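Local coordinates for alpha-L-arabinosidase (Xanthomonas axonopodis pv. citri, PDB 6D25), which probably hydrolyses terminal alpha-L-arabinofuranosyl side chains of arabinoxylans, including those on internally di-substituted xylose units, as a trimeric GH51 arabinofuranosidase, at residues 294-299 against 425-430; 355-360 against 444-449. All coordinates share one frame; numbering follows the deposited sequence.

Contact 1: residues 294-299 against 425-430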
loop_
_atom_site.group_PDB
_atom_site.type_symbol
_atom_site.label_atom_id
_atom_site.label_comp_id
_atom_site.label_asym_id
_atom_site.label_seq_id
_atom_site.Cartn_x
_atom_site.Cartn_y
_atom_site.Cartn_z
ATOM N N ARG A 294 20.033 -31.409 -10.901
ATOM C CA ARG A 294 19.228 -30.248 -10.578
ATOM C C ARG A 294 19.767 -29.516 -9.347
ATOM O O ARG A 294 19.737 -28.280 -9.331
ATOM C CB ARG A 294 17.758 -30.628 -10.391
ATOM C CG ARG A 294 17.039 -30.741 -11.728
ATOM C CD ARG A 294 15.622 -31.222 -11.585
ATOM N NE ARG A 294 14.876 -31.213 -12.846
ATOM C CZ ARG A 294 14.079 -30.216 -13.232
ATOM N NH1 ARG A 294 13.481 -30.298 -14.404
ATOM N NH2 ARG A 294 13.876 -29.163 -12.441
ATOM N N THR A 295 20.245 -30.232 -8.336
ATOM C CA THR A 295 20.659 -29.527 -7.114
ATOM C C THR A 295 21.925 -28.699 -7.404
ATOM O O THR A 295 22.118 -27.629 -6.845
ATOM C CB THR A 295 20.785 -30.469 -5.913
ATOM O OG1 THR A 295 20.417 -29.750 -4.725
ATOM C CG2 THR A 295 22.187 -30.992 -5.728
ATOM N N LEU A 296 22.769 -29.201 -8.305
ATOM C CA LEU A 296 24.047 -28.554 -8.590
ATOM C C LEU A 296 23.876 -27.202 -9.314
ATOM O O LEU A 296 24.809 -26.387 -9.332
ATOM C CB LEU A 296 24.919 -29.505 -9.411
ATOM C CG LEU A 296 25.584 -30.618 -8.589
ATOM C CD1 LEU A 296 26.214 -31.645 -9.521
ATOM C CD2 LEU A 296 26.645 -30.056 -7.696
ATOM N N VAL A 297 22.703 -26.966 -9.845
ATOM C CA VAL A 297 22.401 -25.707 -10.513
ATOM C C VAL A 297 22.564 -24.526 -9.508
ATOM O O VAL A 297 22.846 -23.389 -9.904
ATOM C CB VAL A 297 20.992 -25.769 -11.133
ATOM C CG1 VAL A 297 20.523 -24.408 -11.633
ATOM C CG2 VAL A 297 20.890 -26.787 -12.254
ATOM N N MET A 298 22.415 -24.807 -8.217
ATOM C CA MET A 298 22.659 -23.792 -7.167
ATOM C C MET A 298 23.970 -23.025 -7.411
ATOM O O MET A 298 24.027 -21.818 -7.167
ATOM C CB MET A 298 22.683 -24.445 -5.788
ATOM C CG MET A 298 22.902 -23.481 -4.638
ATOM S SD MET A 298 21.538 -22.350 -4.340
ATOM C CE MET A 298 20.370 -23.389 -3.467
ATOM N N ASP A 299 25.030 -23.707 -7.871
ATOM C CA ASP A 299 26.298 -23.034 -8.046
ATOM C C ASP A 299 26.201 -21.947 -9.136
ATOM O O ASP A 299 26.677 -20.840 -8.946
ATOM C CB ASP A 299 27.438 -23.997 -8.370
ATOM C CG ASP A 299 28.770 -23.258 -8.392
ATOM O OD1 ASP A 299 29.208 -22.783 -7.363
ATOM O OD2 ASP A 299 29.308 -23.093 -9.458
ATOM N N GLN A 425 24.848 -35.802 -17.041
ATOM C CA GLN A 425 26.162 -35.949 -16.454
ATOM C C GLN A 425 26.330 -34.965 -15.301
ATOM O O GLN A 425 25.824 -33.853 -15.331
ATOM C CB GLN A 425 27.288 -35.798 -17.475
ATOM C CG GLN A 425 27.408 -34.459 -18.149
ATOM C CD GLN A 425 28.569 -34.519 -19.128
ATOM O OE1 GLN A 425 28.869 -35.561 -19.746
ATOM N NE2 GLN A 425 29.286 -33.415 -19.226
ATOM N N VAL A 426 27.049 -35.440 -14.290
ATOM C CA VAL A 426 27.456 -34.655 -13.118
ATOM C C VAL A 426 28.904 -35.013 -12.791
ATOM O O VAL A 426 29.394 -36.028 -13.239
ATOM C CB VAL A 426 26.534 -34.942 -11.927
ATOM C CG1 VAL A 426 25.101 -34.529 -12.221
ATOM C CG2 VAL A 426 26.594 -36.406 -11.494
ATOM N N PRO A 427 29.585 -34.186 -11.997
ATOM C CA PRO A 427 30.903 -34.609 -11.508
ATOM C C PRO A 427 30.783 -35.918 -10.709
ATOM O O PRO A 427 29.864 -36.053 -9.915
ATOM C CB PRO A 427 31.414 -33.440 -10.632
ATOM C CG PRO A 427 30.171 -32.638 -10.321
ATOM C CD PRO A 427 29.279 -32.812 -11.531
ATOM N N ALA A 428 31.705 -36.865 -10.935
ATOM C CA ALA A 428 31.699 -38.104 -10.206
ATOM C C ALA A 428 31.902 -37.837 -8.697
ATOM O O ALA A 428 31.255 -38.463 -7.867
ATOM C CB ALA A 428 32.753 -39.027 -10.738
ATOM N N VAL A 429 32.826 -36.930 -8.373
ATOM C CA VAL A 429 33.127 -36.596 -6.985
ATOM C C VAL A 429 33.139 -35.081 -6.839
ATOM O O VAL A 429 33.590 -34.338 -7.728
ATOM C CB VAL A 429 34.472 -37.204 -6.542
ATOM C CG1 VAL A 429 34.893 -36.760 -5.140
ATOM C CG2 VAL A 429 34.438 -38.738 -6.611
ATOM N N HIS A 430 32.610 -34.656 -5.704
ATOM C CA HIS A 430 32.506 -33.259 -5.344
ATOM C C HIS A 430 32.967 -33.119 -3.893
ATOM O O HIS A 430 32.834 -34.060 -3.117
ATOM C CB HIS A 430 31.033 -32.831 -5.478
ATOM C CG HIS A 430 30.799 -31.368 -5.567
ATOM N ND1 HIS A 430 30.695 -30.561 -4.435
ATOM C CD2 HIS A 430 30.573 -30.572 -6.634
ATOM C CE1 HIS A 430 30.425 -29.325 -4.821
ATOM N NE2 HIS A 430 30.358 -29.290 -6.159
#
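Leu296 sets its CG beside its own backbone N and anti to its carbonyl carbon (chi1 -78°), and the extended second torsion (170°) carries the forked end of the side chain out from helix 285-312 to strand 424-435. On the other side, His430 holds its CG anti to the backbone N (chi1 -162°), which swings the imidazole back toward the helix. The two methyls of Leu296 divide the work. CD1 meets the CD corner of the proline ring end-on, Leu296 CD1 lying 3.8 Å from Pro427 CD. The same methyl touches the neighbouring valine, with Leu296 CD1 about 4.1 Å from both CB and CG1 of Val426; the leucine and valine side chains run nearly perpendicular to each other. CD2 goes to the histidine: Leu296 CD2 is 4.1 Å from His430 NE2 and equally far from CD2 of that ring, which it approaches obliquely, the two side chains lying alongside with their ends pointing opposite ways. One leucine thus makes the whole apolar contact, burying 132 Å² over both segments. ND1 of the imidazole is hydrogen-bonded to Asp357 OD2 of helix 346-361. Leu448 touches Leu296, Val426 and His430 alike and adds a further aliphatic group to the cluster. Helix 285-312 packs beside helix 346-361, where Thr295 meets Val351, while strand 424-435 pairs with strands 407-421 and 441-447 in the sheet beyond.

Contact 2: residues 355-360 against 444-449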
loop_
_atom_site.group_PDB
_atom_site.type_symbol
_atom_site.label_atom_id
_atom_site.label_comp_id
_atom_site.label_asym_id
_atom_site.label_seq_id
_atom_site.Cartn_x
_atom_site.Cartn_y
_atom_site.Cartn_z
ATOM N N ASN A 355 25.184 -28.945 -1.542
ATOM C CA ASN A 355 24.830 -27.567 -1.291
ATOM C C ASN A 355 25.787 -26.918 -0.286
ATOM O O ASN A 355 26.250 -25.785 -0.519
ATOM C CB ASN A 355 23.373 -27.412 -0.889
ATOM C CG ASN A 355 22.471 -27.392 -2.097
ATOM O OD1 ASN A 355 22.233 -26.324 -2.679
ATOM N ND2 ASN A 355 21.950 -28.566 -2.490
ATOM N N PHE A 356 26.113 -27.615 0.797
ATOM C CA PHE A 356 27.120 -27.084 1.745
ATOM C C PHE A 356 28.477 -26.839 1.062
ATOM O O PHE A 356 29.102 -25.805 1.302
ATOM C CB PHE A 356 27.299 -28.017 2.929
ATOM C CG PHE A 356 26.070 -28.185 3.787
ATOM C CD1 PHE A 356 25.159 -27.149 3.964
ATOM C CD2 PHE A 356 25.886 -29.347 4.513
ATOM C CE1 PHE A 356 24.088 -27.275 4.841
ATOM C CE2 PHE A 356 24.811 -29.461 5.385
ATOM C CZ PHE A 356 23.905 -28.444 5.516
ATOM N N ASP A 357 28.885 -27.759 0.197
ATOM C CA ASP A 357 30.127 -27.570 -0.560
ATOM C C ASP A 357 30.032 -26.259 -1.347
ATOM O O ASP A 357 30.934 -25.410 -1.292
ATOM C CB ASP A 357 30.403 -28.743 -1.498
ATOM C CG ASP A 357 30.739 -30.086 -0.846
ATOM O OD1 ASP A 357 31.026 -30.118 0.405
ATOM O OD2 ASP A 357 30.702 -31.139 -1.610
ATOM N N ILE A 358 28.906 -26.088 -2.056
ATOM C CA ILE A 358 28.743 -24.932 -2.936
ATOM C C ILE A 358 28.710 -23.630 -2.121
ATOM O O ILE A 358 29.375 -22.638 -2.447
ATOM C CB ILE A 358 27.507 -25.122 -3.816
ATOM C CG1 ILE A 358 27.736 -26.187 -4.891
ATOM C CG2 ILE A 358 27.037 -23.790 -4.429
ATOM C CD1 ILE A 358 26.431 -26.680 -5.510
ATOM N N PHE A 359 27.926 -23.607 -1.049
ATOM C CA PHE A 359 27.839 -22.387 -0.236
ATOM C C PHE A 359 29.225 -22.003 0.279
ATOM O O PHE A 359 29.592 -20.787 0.270
ATOM C CB PHE A 359 26.924 -22.566 0.971
ATOM C CG PHE A 359 25.489 -22.925 0.701
ATOM C CD1 PHE A 359 24.861 -22.558 -0.461
ATOM C CD2 PHE A 359 24.732 -23.555 1.680
ATOM C CE1 PHE A 359 23.529 -22.893 -0.703
ATOM C CE2 PHE A 359 23.404 -23.862 1.464
ATOM C CZ PHE A 359 22.812 -23.552 0.269
ATOM N N SER A 360 29.990 -23.005 0.731
ATOM C CA SER A 360 31.291 -22.727 1.327
ATOM C C SER A 360 32.276 -22.182 0.277
ATOM O O SER A 360 33.238 -21.464 0.643
ATOM C CB SER A 360 31.816 -23.955 2.036
ATOM O OG SER A 360 32.393 -24.891 1.138
ATOM N N ALA A 444 35.469 -32.671 3.165
ATOM C CA ALA A 444 34.250 -33.367 2.809
ATOM C C ALA A 444 34.382 -33.858 1.368
ATOM O O ALA A 444 34.811 -33.086 0.500
ATOM C CB ALA A 444 33.081 -32.450 2.968
ATOM N N LEU A 445 34.008 -35.120 1.128
ATOM C CA LEU A 445 33.948 -35.652 -0.228
ATOM C C LEU A 445 32.626 -36.424 -0.397
ATOM O O LEU A 445 32.229 -37.194 0.512
ATOM C CB LEU A 445 35.125 -36.606 -0.462
ATOM C CG LEU A 445 36.523 -35.983 -0.440
ATOM C CD1 LEU A 445 37.571 -37.084 -0.416
ATOM C CD2 LEU A 445 36.754 -35.053 -1.644
ATOM N N THR A 446 32.022 -36.273 -1.555
ATOM C CA THR A 446 30.821 -36.954 -1.938
ATOM C C THR A 446 31.053 -37.675 -3.269
ATOM O O THR A 446 31.528 -37.055 -4.238
ATOM C CB THR A 446 29.666 -35.962 -2.111
ATOM O OG1 THR A 446 29.411 -35.362 -0.839
ATOM C CG2 THR A 446 28.408 -36.626 -2.607
ATOM N N ASN A 447 30.726 -38.961 -3.300
ATOM C CA ASN A 447 30.737 -39.752 -4.540
ATOM C C ASN A 447 29.288 -39.805 -5.040
ATOM O O ASN A 447 28.437 -40.457 -4.419
ATOM C CB ASN A 447 31.287 -41.158 -4.300
ATOM C CG ASN A 447 31.462 -41.993 -5.561
ATOM O OD1 ASN A 447 30.938 -41.607 -6.634
ATOM N ND2 ASN A 447 32.205 -43.114 -5.436
ATOM N N LEU A 448 29.021 -39.136 -6.152
ATOM C CA LEU A 448 27.666 -38.989 -6.714
ATOM C C LEU A 448 27.260 -40.237 -7.489
ATOM O O LEU A 448 26.082 -40.394 -7.779
ATOM C CB LEU A 448 27.617 -37.782 -7.662
ATOM C CG LEU A 448 27.677 -36.386 -7.019
ATOM C CD1 LEU A 448 29.084 -36.012 -6.595
ATOM C CD2 LEU A 448 27.128 -35.332 -7.976
ATOM N N ASP A 449 28.198 -41.086 -7.860
ATOM C CA ASP A 449 27.903 -42.243 -8.711
ATOM C C ASP A 449 27.063 -43.242 -7.893
ATOM O O ASP A 449 27.432 -43.611 -6.776
ATOM C CB ASP A 449 29.195 -42.876 -9.245
ATOM C CG ASP A 449 28.984 -43.781 -10.442
ATOM O OD1 ASP A 449 28.140 -44.717 -10.316
ATOM O OD2 ASP A 449 29.674 -43.547 -11.496
HETATM O O HOH W 1 30.939 -33.444 -0.140
#
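Asp357 points its carboxylate from helix 346-361 at the strand of 444-449, reaching it between Ala444 and Thr446, and its two oxygens address different residues. OD1 lies over the alanine methyl, Asp357 OD1 being 4.0 Å from Ala444 CB, whereas OD2 is on the Thr446 side. Both Ala444 and Thr446 turn their CB toward the helix, as alternate residues of a strand do, and Leu445 between them points away. The carboxylate and the threonine hydroxyl do not meet directly: Asp357 OD2 and Thr446 OG1 are 4.5 Å apart, and a water bridges them. It donates to Asp357 OD2 at 2.7 Å and lies 2.5 Å from Thr446 OG1, which is short for a hydrogen bond. The aspartate CG sits beside its backbone N, anti to the carbonyl carbon (chi1 -68°), which sends the carboxylate out from the helix toward the strand. Ser432 and Tyr401 on OD1, with His430 and the water on OD2, make four hydrogen-bonding partners. This buried carboxylate is therefore held from several directions, and the bonds would be expected to stabilise its negative charge. Thr446 OG1 is likewise shared with Ser353, one turn before Asp357 on the helix. Within the helix Ser360 OG donates to Asp357 O at 2.9 Å, tying the serine back to the residue that carries the carboxylate. Where the strand ends, Asn447 OD1 accepts from Asp449 N at 3.0 Å, the bond of an Asx turn. Asp357, Ala444, Thr446 and the single water form a water-bridged contact between the helix that links the seventh and eighth strands of the (beta/alpha)8 barrel and the C-terminal beta-sandwich, the two-domain architecture of GH51 arabinofuranosidases.

Contacts 1 and 2 lie side by side on one domain interface, their centres about 8 Å apart, and join two barrel helices to two adjacent antiparallel strands of the C-terminal sheet. His430 belongs to both: its ND1 is 2.9 Å from Asp357 OD2, while its backbone O is 2.8 Å from Thr446 N in the ladder between strands 424-435 and 441-447. Pro427 O also packs 3.4 Å from Leu448 CD1. Apolar contact 1 therefore passes directly into polar contact 2. In the chain both helical segments come before both strand segments, so the two pairings cross. Neither contact is touched by another subunit of the trimer.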